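Local coordinates for protein LysR family transcriptional regulator (Vibrio vulnificus, PDB 5B7H) that probably acts as an OxyR-type, hydrogen-peroxide-responsive transcription factor that binds DNA, represented here by its C-terminal regulatory domain, at residues P89-I94 with V182-G187; E114-L119 with T162-Q167. The protein carries 1 engineered substitution. All coordinates share one frame; numbering follows the deposited sequence. Where two conformers were deposited one is given.

Contact 1: residues P89-I94 with V182-G187; sequences PFKMVI and VIEPPG
Lys91 lies across Val182 on one face of a two-strand ladder, and Met92 runs against Pro185 on the other. Their backbones meet in an antiparallel hydrogen-bonded pair, in which Met92 N donates a hydrogen bond to Ile183 O at 2.9 Å, and Ile183 N donates one to Met92 O. The neighbouring pair, Val93 with Val182, is non-hydrogen-bonded, and here Val182 CA makes a CH...O contact with Met92 O at 3.5 Å. Lys91 brings CB within 3.8 Å of Val182 CG1, the methyl that a chi1 of 176° places opposite the backbone N. Bends at chi2 and chi4 then carry the chain past Glu184. Lys91 NZ remains 4.1 Å from Glu184 OE1, too far for a salt bridge, and the two ends communicate through a water that accepts from Lys91 NZ and donates to Glu184 OE2 and Phe90 O. Gln167 OE1 supplies NZ with a direct partner. The ladder belongs to the long strands 81-95 and 180-198, adjacent in the sheet of a periplasmic-binding-protein-like domain; in LysR-type regulators such strands pass between two subdomains. After Ile183 the second segment leaves strand geometry, and two prolines take over the packing. Met92 and Pro185 point in opposing directions, with Met92 CG 4.0 Å from Pro185 CG. Further along the chain, Met92 SD stands 4.0 Å from Pro186 CD, where the two side chains cross at about a right angle. Pro185 also turns its CD toward the Phe90 carbonyl, 3.4 Å from Phe90 O, while the Phe90 ring leads off toward helix 124-132 and packs on Leu125 and Ala129.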
ATOM      1  N   PRO A  89      -7.530  16.993  -4.375  1.00 11.10           N
ATOM      2  CA  PRO A  89      -6.740  18.035  -3.713  1.00  9.26           C
ATOM      3  C   PRO A  89      -5.543  17.482  -2.956  1.00 12.33           C
ATOM      4  O   PRO A  89      -5.560  16.344  -2.488  1.00 12.09           O
ATOM      5  CB  PRO A  89      -7.733  18.665  -2.728  1.00 15.49           C
ATOM      6  CG  PRO A  89      -9.041  18.374  -3.308  1.00 14.69           C
ATOM      7  CD  PRO A  89      -8.933  17.007  -3.961  1.00 11.22           C
ATOM      8  N   PHE A  90      -4.526  18.339  -2.770  1.00 12.15           N
ATOM      9  CA  PHE A  90      -3.382  18.026  -1.920  1.00 12.38           C
ATOM     10  C   PHE A  90      -3.541  18.728  -0.579  1.00 11.54           C
ATOM     11  O   PHE A  90      -4.044  19.866  -0.500  1.00 14.15           O
ATOM     12  CB  PHE A  90      -2.084  18.530  -2.550  1.00 13.09           C
ATOM     13  CG  PHE A  90      -1.597  17.690  -3.696  1.00 14.05           C
ATOM     14  CD1 PHE A  90      -1.439  18.212  -4.941  1.00 10.96           C
ATOM     15  CD2 PHE A  90      -1.294  16.356  -3.502  1.00 15.76           C
ATOM     16  CE1 PHE A  90      -0.984  17.417  -6.007  1.00 12.15           C
ATOM     17  CE2 PHE A  90      -0.839  15.575  -4.577  1.00 19.88           C
ATOM     18  CZ  PHE A  90      -0.680  16.123  -5.816  1.00 17.65           C
ATOM     19  N   LYS A  91      -3.101  18.056   0.469  1.00 10.50           N
ATOM     20  CA  LYS A  91      -2.941  18.693   1.766  1.00 12.47           C
ATOM     21  C   LYS A  91      -1.523  18.434   2.240  1.00 12.67           C
ATOM     22  O   LYS A  91      -0.789  17.627   1.675  1.00 14.57           O
ATOM     23  CB  LYS A  91      -3.894  18.068   2.778  1.00 12.63           C
ATOM     24  CG  LYS A  91      -5.384  18.287   2.441  1.00 13.05           C
ATOM     25  CD  LYS A  91      -5.727  19.736   2.631  1.00 15.16           C
ATOM     26  CE  LYS A  91      -7.233  19.878   2.809  1.00 30.22           C
ATOM     27  NZ  LYS A  91      -7.877  19.643   1.534  1.00 26.53           N
ATOM     28  N   MET A  92      -1.109  19.165   3.258  1.00 12.39           N
ATOM     29  CA  MET A  92       0.112  18.806   3.969  1.00 12.69           C
ATOM     30  C   MET A  92      -0.260  18.186   5.308  1.00 11.15           C
ATOM     31  O   MET A  92      -1.347  18.406   5.852  1.00 12.37           O
ATOM     32  CB  MET A  92       1.009  20.044   4.155  1.00 13.68           C
ATOM     33  CG  MET A  92       1.395  20.654   2.813  1.00 15.74           C
ATOM     34  SD  MET A  92       2.652  21.936   2.947  1.00 17.83           S
ATOM     35  CE  MET A  92       4.053  20.900   3.433  1.00 19.99           C
ATOM     36  N   VAL A  93       0.654  17.407   5.866  0.86 10.42           N
ATOM     37  CA  VAL A  93       0.408  16.804   7.166  0.86 11.78           C
ATOM     38  C   VAL A  93       1.645  16.998   8.031  0.86 11.42           C
ATOM     39  O   VAL A  93       2.776  17.000   7.542  0.86 10.83           O
ATOM     40  CB  VAL A  93       0.053  15.288   7.117  0.86 11.86           C
ATOM     41  CG1 VAL A  93      -1.333  15.029   6.600  0.86 14.28           C
ATOM     42  CG2 VAL A  93       1.107  14.520   6.280  0.86 10.68           C
ATOM     43  N   ILE A  94       1.424  17.159   9.324  0.86 11.41           N
ATOM     44  CA  ILE A  94       2.486  17.189  10.327  0.86 11.80           C
ATOM     45  C   ILE A  94       1.993  16.439  11.558  0.86 12.57           C
ATOM     46  O   ILE A  94       0.794  16.255  11.775  0.86 12.44           O
ATOM     47  CB  ILE A  94       2.883  18.627  10.737  0.86 14.28           C
ATOM     48  CG1 ILE A  94       1.717  19.342  11.434  0.86 13.77           C
ATOM     49  CG2 ILE A  94       3.333  19.397   9.533  0.86 17.00           C
ATOM     50  CD1 ILE A  94       2.044  20.814  11.858  0.86 18.10           C
ATOM     51  N   VAL A 182      -3.847  17.983   9.613  1.00 13.71           N
ATOM     52  CA  VAL A 182      -3.977  18.271   8.190  1.00 13.36           C
ATOM     53  C   VAL A 182      -3.995  19.782   7.998  1.00 14.58           C
ATOM     54  O   VAL A 182      -4.790  20.493   8.631  1.00 17.17           O
ATOM     55  CB  VAL A 182      -5.264  17.636   7.640  1.00 12.32           C
ATOM     56  CG1 VAL A 182      -5.461  18.014   6.187  1.00 15.35           C
ATOM     57  CG2 VAL A 182      -5.161  16.125   7.793  1.00 13.40           C
ATOM     58  N   ILE A 183      -3.139  20.254   7.092  0.51 14.52           N
ATOM     59  CA  ILE A 183      -2.919  21.663   6.809  0.51 15.23           C
ATOM     60  C   ILE A 183      -3.101  21.894   5.311  0.51 12.54           C
ATOM     61  O   ILE A 183      -2.983  20.976   4.499  0.51 14.94           O
ATOM     62  CB  ILE A 183      -1.499  22.095   7.268  0.51 19.73           C
ATOM     63  CG1 ILE A 183      -1.274  21.715   8.735  0.51 23.48           C
ATOM     64  CG2 ILE A 183      -1.309  23.584   7.124  0.51 18.74           C
ATOM     65  CD1 ILE A 183      -2.260  22.390   9.663  0.51 31.38           C
ATOM     66  N   GLU A 184      -3.403  23.179   4.941  1.00 15.87           N
ATOM     67  CA  GLU A 184      -3.423  23.509   3.525  1.00 15.25           C
ATOM     68  C   GLU A 184      -2.013  23.843   3.055  1.00 14.95           C
ATOM     69  O   GLU A 184      -1.254  24.482   3.784  1.00 20.32           O
ATOM     70  CB  GLU A 184      -4.278  24.772   3.313  1.00 18.39           C
ATOM     71  CG  GLU A 184      -5.733  24.509   3.515  1.00 21.90           C
ATOM     72  CD  GLU A 184      -6.425  23.816   2.324  1.00 38.15           C
ATOM     73  OE1 GLU A 184      -7.655  23.603   2.429  1.00 50.95           O
ATOM     74  OE2 GLU A 184      -5.780  23.510   1.280  1.00 34.33           O
ATOM     75  N   PRO A 185      -1.643  23.412   1.837  1.00 14.98           N
ATOM     76  CA  PRO A 185      -0.353  23.826   1.275  1.00 15.02           C
ATOM     77  C   PRO A 185      -0.384  25.294   0.915  1.00 23.58           C
ATOM     78  O   PRO A 185      -1.459  25.863   0.635  1.00 29.63           O
ATOM     79  CB  PRO A 185      -0.240  22.976  -0.006  1.00 17.51           C
ATOM     80  CG  PRO A 185      -1.291  21.896   0.129  1.00 29.49           C
ATOM     81  CD  PRO A 185      -2.385  22.519   0.941  1.00 17.13           C
ATOM     82  N   PRO A 186       0.779  25.951   0.867  1.00 27.51           N
ATOM     83  CA  PRO A 186       0.826  27.405   0.667  1.00 37.77           C
ATOM     84  C   PRO A 186       0.246  27.772  -0.682  1.00 40.97           C
ATOM     85  O   PRO A 186       0.254  26.978  -1.624  1.00 39.45           O
ATOM     86  CB  PRO A 186       2.327  27.718   0.684  1.00 40.23           C
ATOM     87  CG  PRO A 186       2.970  26.572   1.350  1.00 28.89           C
ATOM     88  CD  PRO A 186       2.118  25.375   1.056  1.00 28.61           C
ATOM     89  N   GLY A 187      -0.254  29.004  -0.758  1.00 54.02           N
ATOM     90  CA  GLY A 187      -0.715  29.536  -2.020  1.00 60.25           C
ATOM     91  C   GLY A 187      -2.081  29.002  -2.410  1.00 63.95           C
ATOM     92  O   GLY A 187      -2.928  28.690  -1.569  1.00 64.21           O
TER
HETATM   93  O   HOH W   1      -6.487  21.285  -0.258  1.00 38.35           O

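Contact 2: residues E114-L119 with T162-Q167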
ATOM      1  N   GLU A 114      15.627  20.411   4.801  1.00 16.65           N
ATOM      2  CA  GLU A 114      15.474  18.947   4.821  1.00 15.73           C
ATOM      3  C   GLU A 114      14.283  18.497   5.658  1.00 19.61           C
ATOM      4  O   GLU A 114      14.269  17.372   6.168  1.00 20.17           O
ATOM      5  CB  GLU A 114      16.725  18.209   5.331  1.00 18.96           C
ATOM      6  CG  GLU A 114      18.015  18.664   4.705  1.00 25.93           C
ATOM      7  CD  GLU A 114      19.190  17.708   4.935  1.00 31.83           C
ATOM      8  OE1 GLU A 114      20.181  17.818   4.182  1.00 34.26           O
ATOM      9  OE2 GLU A 114      19.128  16.843   5.835  1.00 31.90           O
ATOM     10  N   SER A 115      13.251  19.317   5.797  1.00 15.30           N
ATOM     11  CA  SER A 115      12.082  18.890   6.574  1.00 14.33           C
ATOM     12  C   SER A 115      10.954  18.313   5.741  1.00 12.95           C
ATOM     13  O   SER A 115       9.997  17.785   6.315  1.00 14.09           O
ATOM     14  CB  SER A 115      11.548  20.045   7.426  1.00 19.49           C
ATOM     15  OG  SER A 115      11.141  21.138   6.582  1.00 20.63           O
ATOM     16  N   VAL A 116      11.015  18.424   4.421  1.00 13.15           N
ATOM     17  CA  VAL A 116       9.944  17.938   3.549  1.00 12.49           C
ATOM     18  C   VAL A 116      10.360  16.587   2.998  1.00 11.26           C
ATOM     19  O   VAL A 116      11.351  16.497   2.265  1.00 12.13           O
ATOM     20  CB  VAL A 116       9.678  18.929   2.409  1.00 11.77           C
ATOM     21  CG1 VAL A 116       8.604  18.343   1.479  1.00 13.33           C
ATOM     22  CG2 VAL A 116       9.264  20.228   2.987  1.00 12.40           C
ATOM     23  N   PHE A 117       9.618  15.533   3.328  1.00 10.90           N
ATOM     24  CA  PHE A 117       9.923  14.193   2.834  1.00 10.19           C
ATOM     25  C   PHE A 117       9.051  13.916   1.610  1.00 12.27           C
ATOM     26  O   PHE A 117       7.883  14.334   1.558  1.00 14.51           O
ATOM     27  CB  PHE A 117       9.641  13.133   3.926  1.00 12.58           C
ATOM     28  CG  PHE A 117      10.683  13.094   5.009  1.00 14.34           C
ATOM     29  CD1 PHE A 117      11.678  12.097   4.973  1.00 13.21           C
ATOM     30  CD2 PHE A 117      10.750  14.098   6.002  1.00 15.11           C
ATOM     31  CE1 PHE A 117      12.665  12.028   5.990  1.00 14.00           C
ATOM     32  CE2 PHE A 117      11.731  14.057   7.015  1.00 16.72           C
ATOM     33  CZ  PHE A 117      12.696  13.025   6.995  1.00 18.58           C
ATOM     34  N   LEU A 118       9.644  13.284   0.599  1.00 11.52           N
ATOM     35  CA  LEU A 118       8.937  12.998  -0.654  1.00 14.06           C
ATOM     36  C   LEU A 118       9.229  11.575  -1.094  1.00 14.23           C
ATOM     37  O   LEU A 118      10.291  11.028  -0.783  1.00 13.85           O
ATOM     38  CB  LEU A 118       9.426  13.883  -1.809  1.00 12.82           C
ATOM     39  CG  LEU A 118       9.174  15.374  -1.529  1.00 12.96           C
ATOM     40  CD1 LEU A 118       9.921  16.231  -2.550  1.00 12.58           C
ATOM     41  CD2 LEU A 118       7.675  15.719  -1.530  1.00 11.70           C
ATOM     42  N   LEU A 119       8.270  10.981  -1.816  1.00 10.00           N
ATOM     43  CA  LEU A 119       8.551   9.724  -2.492  1.00  9.29           C
ATOM     44  C   LEU A 119       9.633   9.899  -3.560  1.00 13.20           C
ATOM     45  O   LEU A 119       9.811  10.983  -4.153  1.00 14.50           O
ATOM     46  CB  LEU A 119       7.297   9.193  -3.199  1.00  8.81           C
ATOM     47  CG  LEU A 119       6.155   8.852  -2.249  1.00  8.57           C
ATOM     48  CD1 LEU A 119       4.853   8.655  -3.042  1.00 10.98           C
ATOM     49  CD2 LEU A 119       6.452   7.546  -1.414  1.00 11.86           C
ATOM     50  N   THR A 162       7.417  17.030   7.309  1.00 12.37           N
ATOM     51  CA  THR A 162       6.086  17.202   6.725  1.00 10.39           C
ATOM     52  C   THR A 162       6.085  16.596   5.329  1.00 12.20           C
ATOM     53  O   THR A 162       7.139  16.269   4.773  1.00 11.95           O
ATOM     54  CB  THR A 162       5.717  18.697   6.684  1.00 12.08           C
ATOM     55  OG1 THR A 162       4.365  18.848   6.232  1.00 13.14           O
ATOM     56  CG2 THR A 162       6.643  19.531   5.740  1.00 11.82           C
ATOM     57  N   THR A 163       4.901  16.432   4.752  1.00 10.56           N
ATOM     58  CA  THR A 163       4.835  15.996   3.364  1.00 10.17           C
ATOM     59  C   THR A 163       3.464  16.360   2.814  1.00 10.73           C
ATOM     60  O   THR A 163       2.606  16.873   3.534  1.00 11.80           O
ATOM     61  CB  THR A 163       5.061  14.473   3.264  1.00 11.08           C
ATOM     62  OG1 THR A 163       5.368  14.150   1.880  1.00 13.10           O
ATOM     63  CG2 THR A 163       3.816  13.671   3.750  1.00 11.79           C
ATOM     64  N   PHE A 164       3.288  16.105   1.522  1.00 10.94           N
ATOM     65  CA  PHE A 164       2.039  16.303   0.781  1.00  8.87           C
ATOM     66  C   PHE A 164       1.314  14.980   0.651  1.00 10.20           C
ATOM     67  O   PHE A 164       1.919  13.966   0.295  1.00 12.30           O
ATOM     68  CB  PHE A 164       2.310  16.846  -0.627  1.00 10.26           C
ATOM     69  CG  PHE A 164       3.213  18.071  -0.654  1.00 11.84           C
ATOM     70  CD1 PHE A 164       4.565  17.957  -0.943  1.00 12.41           C
ATOM     71  CD2 PHE A 164       2.702  19.339  -0.419  1.00 13.76           C
ATOM     72  CE1 PHE A 164       5.363  19.079  -1.009  1.00 13.43           C
ATOM     73  CE2 PHE A 164       3.509  20.476  -0.456  1.00 13.36           C
ATOM     74  CZ  PHE A 164       4.849  20.336  -0.737  1.00 15.76           C
ATOM     75  N   ILE A 165      -0.004  15.013   0.887  0.56 11.04           N
ATOM     76  CA  ILE A 165      -0.879  13.831   0.865  0.56 12.33           C
ATOM     77  C   ILE A 165      -2.114  14.112   0.012  0.56 10.61           C
ATOM     78  O   ILE A 165      -2.728  15.175   0.164  0.56 11.28           O
ATOM     79  CB  ILE A 165      -1.353  13.460   2.290  0.56 10.45           C
ATOM     80  CG1 ILE A 165      -0.143  13.128   3.170  0.56 14.70           C
ATOM     81  CG2 ILE A 165      -2.238  12.220   2.251  0.56 11.58           C
ATOM     82  CD1 ILE A 165       0.711  12.005   2.561  0.56 14.77           C
ATOM     83  N   PRO A 166      -2.549  13.189  -0.836  1.00  8.92           N
ATOM     84  CA  PRO A 166      -3.788  13.418  -1.580  1.00 11.26           C
ATOM     85  C   PRO A 166      -5.017  13.224  -0.699  1.00  9.71           C
ATOM     86  O   PRO A 166      -5.059  12.376   0.208  1.00 10.25           O
ATOM     87  CB  PRO A 166      -3.724  12.340  -2.680  1.00 12.29           C
ATOM     88  CG  PRO A 166      -2.928  11.225  -2.092  1.00 12.96           C
ATOM     89  CD  PRO A 166      -1.923  11.884  -1.128  1.00  8.64           C
ATOM     90  N   GLN A 167      -6.027  14.030  -1.013  1.00 10.52           N
ATOM     91  CA  GLN A 167      -7.273  14.021  -0.276  1.00 10.56           C
ATOM     92  C   GLN A 167      -7.896  12.649  -0.243  1.00  9.70           C
ATOM     93  O   GLN A 167      -8.430  12.241   0.799  1.00  9.95           O
ATOM     94  CB  GLN A 167      -8.256  15.038  -0.844  1.00 10.57           C
ATOM     95  CG  GLN A 167      -9.479  15.218   0.087  1.00 11.84           C
ATOM     96  CD  GLN A 167      -9.101  15.806   1.438  1.00 17.42           C
ATOM     97  OE1 GLN A 167      -8.332  16.771   1.500  1.00 22.02           O
ATOM     98  NE2 GLN A 167      -9.655  15.253   2.510  1.00 20.86           N
TER
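Segments 114-119 and 162-167 touch along a short, roughly codirectional run, 31° apart, joined by a single bridge between Val116 and Thr162: Thr162 N donates to Ser115 O at 2.9 Å, and Phe117 N donates to Thr162 O at 3.0 Å. Beside this bridge Val116 and Thr162 stand shoulder to shoulder and point the same way, their CG2 methyls 3.9 Å apart. Thr162 is thus divided by chemistry, the methyl facing Val116 while OG1, opposite the backbone N (chi1 -174°), reaches Val93 O on strand 81-95. Thr163 directs its own hydroxyl the other way, OG1 donating to Phe117 O across 2.5 Å, a separation so short that its exact value is doubtful. The Phe164 ring receives Leu118 at its edge, with Leu118 CD2 lying in the ring plane, 3.9 Å from Phe164 CD1. Val116 CG1 approaches the same ring obliquely, 4.2 Å from Phe164 CE1. Ala129 of helix 124-132 also packs on this ring, and Phe117 meets Leu48 of the second subunit. Here an irregular segment adds a bridge next to strand 163-166, an outermost strand of the sheet within this chain, and that strand then passes through Pro166, the N-cap, into helix 167-171: a strand-to-helix step within the alpha/beta architecture of the LysR effector-binding domain.

How the contacts relate
Contact 2 is nested in the loop that contact 1 closes, and the two meet directly, since strands 81-95 and 163-166 are neighbours in one sheet. Their centres lie 9 Å apart. Besides the threonine link, a probable hydrogen bond of Pro89 O with Gln167 N connects the neighbouring segments. Contact 1 is the partly buried one, regular in its antiparallel pairing but edged by charges and water where it reaches the surface. Contact 2 is wholly buried; there a single bridge, a threonine hydroxyl bond and hydrocarbon packing round an aromatic ring do the work, and a phenylalanine reaches on to the second subunit.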